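Local coordinates for protein geranyltranstransferase (Agrobacterium tumefaciens, PDB 2H8O) that probably catalyses the head-to-tail condensation of geranyl diphosphate with isopentenyl diphosphate to give farnesyl diphosphate, as a trans-prenyltransferase working as a dimer, at residues I94-L99 / Q245-F250; T216-K221 / G287-L292. All coordinates share one frame; numbering follows the deposited sequence.

Interaction 1 has its second segment on helix 241-267, whereas interaction 2 meets that helix through neighbours such as Gln259 and Asp263, which lie beside Gln218. Interaction 1 is buried and joins helix 88-99 directly to an early part of helix 241-267 through leucine methyl groups and one serine. Interaction 2 lies at the surface, where helix 211-237 meets the short helix 289-293 through a glutamine amide and a bridging water. Their centres are 24 Å apart and their nearest atoms about 9 Å, so they do not touch. Helix 211-237 links them all the same: it carries one side of interaction 2, and its Cys230 carbonyl takes a hydrogen bond from Ser96 of interaction 1.

Interaction 1: I94-L99 / Q245-F250; sequences IESVAL and QRLRLF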
loop_
_atom_site.group_PDB
_atom_site.type_symbol
_atom_site.label_atom_id
_atom_site.label_comp_id
_atom_site.label_asym_id
_atom_site.label_seq_id
_atom_site.Cartn_x
_atom_site.Cartn_y
_atom_site.Cartn_z
ATOM N N ILE A 94 -3.405 -15.593 13.522
ATOM C CA ILE A 94 -2.891 -16.077 14.800
ATOM C C ILE A 94 -3.130 -17.581 14.939
ATOM O O ILE A 94 -2.243 -18.335 15.354
ATOM C CB ILE A 94 -3.563 -15.304 15.963
ATOM C CG1 ILE A 94 -3.071 -13.841 15.982
ATOM C CG2 ILE A 94 -3.280 -15.992 17.315
ATOM C CD1 ILE A 94 -3.930 -12.904 16.784
ATOM N N GLU A 95 -4.343 -18.022 14.618
ATOM C CA GLU A 95 -4.699 -19.433 14.840
ATOM C C GLU A 95 -4.122 -20.377 13.772
ATOM O O GLU A 95 -3.819 -21.526 14.059
ATOM C CB GLU A 95 -6.205 -19.592 15.041
ATOM C CG GLU A 95 -6.707 -18.885 16.333
ATOM C CD GLU A 95 -6.014 -19.403 17.625
ATOM O OE1 GLU A 95 -5.655 -20.607 17.692
ATOM O OE2 GLU A 95 -5.854 -18.623 18.609
ATOM N N SER A 96 -3.942 -19.878 12.552
ATOM C CA SER A 96 -3.241 -20.645 11.516
ATOM C C SER A 96 -1.785 -20.837 11.930
ATOM O O SER A 96 -1.237 -21.948 11.851
ATOM C CB SER A 96 -3.312 -19.944 10.159
ATOM O OG SER A 96 -2.633 -20.704 9.171
ATOM N N VAL A 97 -1.170 -19.760 12.410
ATOM C CA VAL A 97 0.193 -19.840 12.904
ATOM C C VAL A 97 0.284 -20.857 14.060
ATOM O O VAL A 97 1.193 -21.697 14.073
ATOM C CB VAL A 97 0.732 -18.463 13.340
ATOM C CG1 VAL A 97 2.092 -18.611 14.008
ATOM C CG2 VAL A 97 0.843 -17.503 12.125
ATOM N N ALA A 98 -0.649 -20.808 15.017
ATOM C CA ALA A 98 -0.637 -21.727 16.162
ATOM C C ALA A 98 -0.814 -23.181 15.721
ATOM O O ALA A 98 -0.118 -24.080 16.230
ATOM C CB ALA A 98 -1.716 -21.363 17.150
ATOM N N LEU A 99 -1.746 -23.404 14.791
ATOM C CA LEU A 99 -1.997 -24.739 14.262
ATOM C C LEU A 99 -0.731 -25.390 13.741
ATOM O O LEU A 99 -0.517 -26.602 13.957
ATOM C CB LEU A 99 -3.035 -24.705 13.139
ATOM C CG LEU A 99 -3.373 -26.043 12.485
ATOM C CD1 LEU A 99 -4.186 -26.924 13.428
ATOM C CD2 LEU A 99 -4.089 -25.793 11.158
ATOM N N GLN A 245 -0.823 -24.977 0.650
ATOM C CA GLN A 245 -2.033 -25.159 -0.158
ATOM C C GLN A 245 -3.235 -25.554 0.681
ATOM O O GLN A 245 -4.331 -25.080 0.429
ATOM C CB GLN A 245 -1.844 -26.199 -1.296
ATOM C CG GLN A 245 -1.073 -25.688 -2.463
ATOM C CD GLN A 245 -1.609 -24.375 -2.961
ATOM O OE1 GLN A 245 -2.785 -24.260 -3.265
ATOM N NE2 GLN A 245 -0.761 -23.341 -2.955
ATOM N N ARG A 246 -3.037 -26.451 1.642
ATOM C CA ARG A 246 -4.111 -26.907 2.525
ATOM C C ARG A 246 -4.723 -25.703 3.263
ATOM O O ARG A 246 -5.954 -25.538 3.303
ATOM C CB ARG A 246 -3.584 -27.932 3.528
ATOM C CG ARG A 246 -4.635 -28.483 4.482
ATOM C CD ARG A 246 -4.127 -29.706 5.266
ATOM N NE ARG A 246 -3.760 -30.787 4.328
ATOM C CZ ARG A 246 -4.599 -31.682 3.790
ATOM N NH1 ARG A 246 -5.890 -31.725 4.114
ATOM N NH2 ARG A 246 -4.136 -32.582 2.927
ATOM N N LEU A 247 -3.867 -24.873 3.849
ATOM C CA LEU A 247 -4.377 -23.710 4.598
ATOM C C LEU A 247 -5.027 -22.669 3.689
ATOM O O LEU A 247 -6.042 -22.080 4.061
ATOM C CB LEU A 247 -3.306 -23.106 5.518
ATOM C CG LEU A 247 -3.283 -23.677 6.945
ATOM C CD1 LEU A 247 -4.533 -23.264 7.719
ATOM C CD2 LEU A 247 -3.145 -25.198 6.959
ATOM N N ARG A 248 -4.464 -22.458 2.504
ATOM C CA ARG A 248 -5.120 -21.643 1.466
ATOM C C ARG A 248 -6.552 -22.145 1.150
ATOM O O ARG A 248 -7.579 -21.376 1.163
ATOM C CB ARG A 248 -4.235 -21.603 0.208
ATOM C CG ARG A 248 -4.728 -20.688 -0.886
ATOM C CD ARG A 248 -3.895 -20.879 -2.148
ATOM N NE ARG A 248 -4.420 -20.166 -3.306
ATOM C CZ ARG A 248 -4.214 -18.881 -3.570
ATOM N NH1 ARG A 248 -3.491 -18.135 -2.750
ATOM N NH2 ARG A 248 -4.736 -18.333 -4.672
ATOM N N LEU A 249 -6.655 -23.430 0.867
ATOM C CA LEU A 249 -7.954 -23.995 0.568
ATOM C C LEU A 249 -8.916 -23.813 1.736
ATOM O O LEU A 249 -10.091 -23.475 1.537
ATOM C CB LEU A 249 -7.830 -25.477 0.215
ATOM C CG LEU A 249 -7.274 -25.979 -1.092
ATOM C CD1 LEU A 249 -7.545 -27.473 -1.124
ATOM C CD2 LEU A 249 -7.921 -25.304 -2.288
ATOM N N PHE A 250 -8.429 -24.039 2.951
ATOM C CA PHE A 250 -9.242 -23.818 4.149
ATOM C C PHE A 250 -9.736 -22.361 4.173
ATOM O O PHE A 250 -10.914 -22.082 4.425
ATOM C CB PHE A 250 -8.448 -24.140 5.419
ATOM C CG PHE A 250 -9.222 -23.906 6.682
ATOM C CD1 PHE A 250 -10.129 -24.846 7.161
ATOM C CD2 PHE A 250 -9.067 -22.730 7.389
ATOM C CE1 PHE A 250 -10.841 -24.606 8.336
ATOM C CE2 PHE A 250 -9.789 -22.486 8.542
ATOM C CZ PHE A 250 -10.666 -23.424 9.016
#
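Ser96 and Leu247 mark the closest backbone approach of the two helical segments, with 7.7 Å between their CA atoms; both CB atoms point across the gap, as does that of Leu99. This spacing is bridged by side chains, and no hydrogen bond joins the segments. From 245-250 the contact is made by Leu247 alone. Its CD1 methyl reaches Ser96 OG at 3.5 Å, a van der Waals contact that also takes in Leu247 CG at 3.8 Å. Each methyl of the leucine fork, CD1 and CD2 alike, lies 4.3 Å from Leu99 CD2, so that single methyl of Leu99 faces the open end of the fork. Ser96 and Leu99 stand one helical turn apart on helix 88-99, and Leu247 presents its branched end to both. Ser96 is modelled in two conformers, which makes the details of its contact less certain than those of the leucine pair. In the conformer described here OG swings opposite the backbone N (chi1 -180°), and its polar demand is met by a hydrogen bond to the carbonyl O of Cys230 on helix 211-237; the leucine contributes only apolar surface to it. Leu99 is further covered by Tyr316, Ala320 and Leu323. On helix 241-267, Phe250, one turn beyond Leu247, packs on Cys230 and Leu323, while Arg248 makes salt bridges with Glu231 and with Asp65 of the second subunit. The result is buried helix-to-helix packing, with three helices drawn together round a small serine and a pair of leucines, within the all-helical isoprenyl synthase fold of the trans-prenyltransferases.

Interaction 2: T216-K221 / G287-L292; sequences TLQAMK and GTLVAL
Gln218 reaches from helix 211-237 toward Thr288 and Leu289, where the short helix 289-293 begins, in a surface corner of the all-helical isoprenyl synthase fold. From a CB directed at the other segment the chain runs outward: CA, CB, CG and CD form an extended zigzag (chi2 -179°), which carries the amide across a gap of 9.1 Å between the CA atoms of Gln218 and Thr288. The aliphatic part gives way at CD to two ends with different surroundings. OE1 rests against the side chain of Leu289, 4.1 Å from its CG, a loose polar-to-apolar contact. NE2 comes within 4.5 Å of Thr288 CA and donates a long hydrogen bond of 3.2 Å to a water. Gln218 also packs on Gln259 and Asp263 of helix 241-267, the latter within the DDLLD sequence, which matches the second aspartate-rich motif of the family. Thr288 sits at the N-cap without its side chain capping the helix. The N-H of Leu289, the first residue of that helix, donates to the same water at 2.8 Å, and at that water oxygen the directions to Gln218 NE2 and Leu289 N stand 94° apart.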
loop_
_atom_site.group_PDB
_atom_site.type_symbol
_atom_site.label_atom_id
_atom_site.label_comp_id
_atom_site.label_asym_id
_atom_site.label_seq_id
_atom_site.Cartn_x
_atom_site.Cartn_y
_atom_site.Cartn_z
ATOM N N THR A 216 -17.005 -14.559 -8.709
ATOM C CA THR A 216 -15.711 -13.889 -8.903
ATOM C C THR A 216 -15.590 -12.630 -8.055
ATOM O O THR A 216 -14.585 -12.456 -7.345
ATOM C CB THR A 216 -15.480 -13.579 -10.392
ATOM O OG1 THR A 216 -15.368 -14.828 -11.095
ATOM C CG2 THR A 216 -14.211 -12.716 -10.626
ATOM N N LEU A 217 -16.580 -11.743 -8.103
ATOM C CA LEU A 217 -16.446 -10.498 -7.345
ATOM C C LEU A 217 -16.428 -10.762 -5.837
ATOM O O LEU A 217 -15.708 -10.073 -5.090
ATOM C CB LEU A 217 -17.491 -9.461 -7.741
ATOM C CG LEU A 217 -18.935 -9.570 -7.284
ATOM C CD1 LEU A 217 -19.073 -9.029 -5.856
ATOM C CD2 LEU A 217 -19.866 -8.808 -8.276
ATOM N N GLN A 218 -17.189 -11.760 -5.388
ATOM C CA GLN A 218 -17.170 -12.150 -3.972
ATOM C C GLN A 218 -15.821 -12.738 -3.532
ATOM O O GLN A 218 -15.303 -12.392 -2.478
ATOM C CB GLN A 218 -18.289 -13.149 -3.687
ATOM C CG GLN A 218 -19.667 -12.539 -3.769
ATOM C CD GLN A 218 -20.770 -13.527 -3.453
ATOM O OE1 GLN A 218 -20.571 -14.753 -3.462
ATOM N NE2 GLN A 218 -21.947 -12.996 -3.171
ATOM N N ALA A 219 -15.257 -13.630 -4.354
ATOM C CA ALA A 219 -13.942 -14.207 -4.074
ATOM C C ALA A 219 -12.885 -13.126 -3.924
ATOM O O ALA A 219 -11.956 -13.272 -3.133
ATOM C CB ALA A 219 -13.537 -15.194 -5.174
ATOM N N MET A 220 -13.046 -12.027 -4.668
ATOM C CA MET A 220 -12.102 -10.912 -4.637
ATOM C C MET A 220 -12.398 -9.958 -3.473
ATOM O O MET A 220 -11.517 -9.689 -2.652
ATOM C CB MET A 220 -12.106 -10.166 -5.989
ATOM C CG MET A 220 -11.645 -11.025 -7.173
ATOM S SD MET A 220 -11.877 -10.277 -8.839
ATOM C CE MET A 220 -10.587 -9.012 -8.840
ATOM N N LYS A 221 -13.634 -9.487 -3.406
ATOM C CA LYS A 221 -14.008 -8.413 -2.487
ATOM C C LYS A 221 -13.883 -8.817 -1.032
ATOM O O LYS A 221 -13.426 -8.025 -0.182
ATOM C CB LYS A 221 -15.430 -7.965 -2.723
ATOM C CG LYS A 221 -15.783 -6.717 -1.919
ATOM C CD LYS A 221 -17.130 -6.156 -2.375
ATOM C CE LYS A 221 -17.611 -4.944 -1.539
ATOM N NZ LYS A 221 -16.919 -4.744 -0.255
ATOM N N GLY A 287 -27.361 -8.915 -6.608
ATOM C CA GLY A 287 -26.554 -9.987 -7.183
ATOM C C GLY A 287 -25.884 -10.781 -6.081
ATOM O O GLY A 287 -24.733 -10.547 -5.729
ATOM N N THR A 288 -26.643 -11.721 -5.538
ATOM C CA THR A 288 -26.214 -12.560 -4.440
ATOM C C THR A 288 -26.508 -13.990 -4.858
ATOM O O THR A 288 -27.459 -14.228 -5.612
ATOM C CB THR A 288 -27.014 -12.180 -3.172
ATOM O OG1 THR A 288 -26.308 -11.176 -2.440
ATOM C CG2 THR A 288 -27.241 -13.342 -2.306
ATOM N N LEU A 289 -25.705 -14.949 -4.404
ATOM C CA LEU A 289 -26.011 -16.350 -4.695
ATOM C C LEU A 289 -27.304 -16.791 -3.996
ATOM O O LEU A 289 -28.027 -17.637 -4.500
ATOM C CB LEU A 289 -24.853 -17.277 -4.317
ATOM C CG LEU A 289 -23.553 -17.100 -5.117
ATOM C CD1 LEU A 289 -22.589 -18.227 -4.744
ATOM C CD2 LEU A 289 -23.804 -17.077 -6.626
ATOM N N VAL A 290 -27.567 -16.223 -2.822
ATOM C CA VAL A 290 -28.839 -16.448 -2.136
ATOM C C VAL A 290 -30.009 -16.021 -3.030
ATOM O O VAL A 290 -31.003 -16.738 -3.139
ATOM C CB VAL A 290 -28.898 -15.678 -0.798
ATOM C CG1 VAL A 290 -30.260 -15.836 -0.147
ATOM C CG2 VAL A 290 -27.779 -16.138 0.129
ATOM N N ALA A 291 -29.873 -14.858 -3.667
ATOM C CA ALA A 291 -30.910 -14.337 -4.560
ATOM C C ALA A 291 -31.097 -15.234 -5.778
ATOM O O ALA A 291 -32.232 -15.516 -6.191
ATOM C CB ALA A 291 -30.572 -12.920 -5.005
ATOM N N LEU A 292 -29.992 -15.679 -6.369
ATOM C CA LEU A 292 -30.083 -16.479 -7.595
ATOM C C LEU A 292 -30.484 -17.931 -7.349
ATOM O O LEU A 292 -31.263 -18.488 -8.114
ATOM C CB LEU A 292 -28.772 -16.420 -8.380
ATOM C CG LEU A 292 -28.369 -15.035 -8.885
ATOM C CD1 LEU A 292 -27.364 -15.171 -10.017
ATOM C CD2 LEU A 292 -29.581 -14.229 -9.346
HETATM O O HOH W 1 -24.235 -14.832 -1.971
#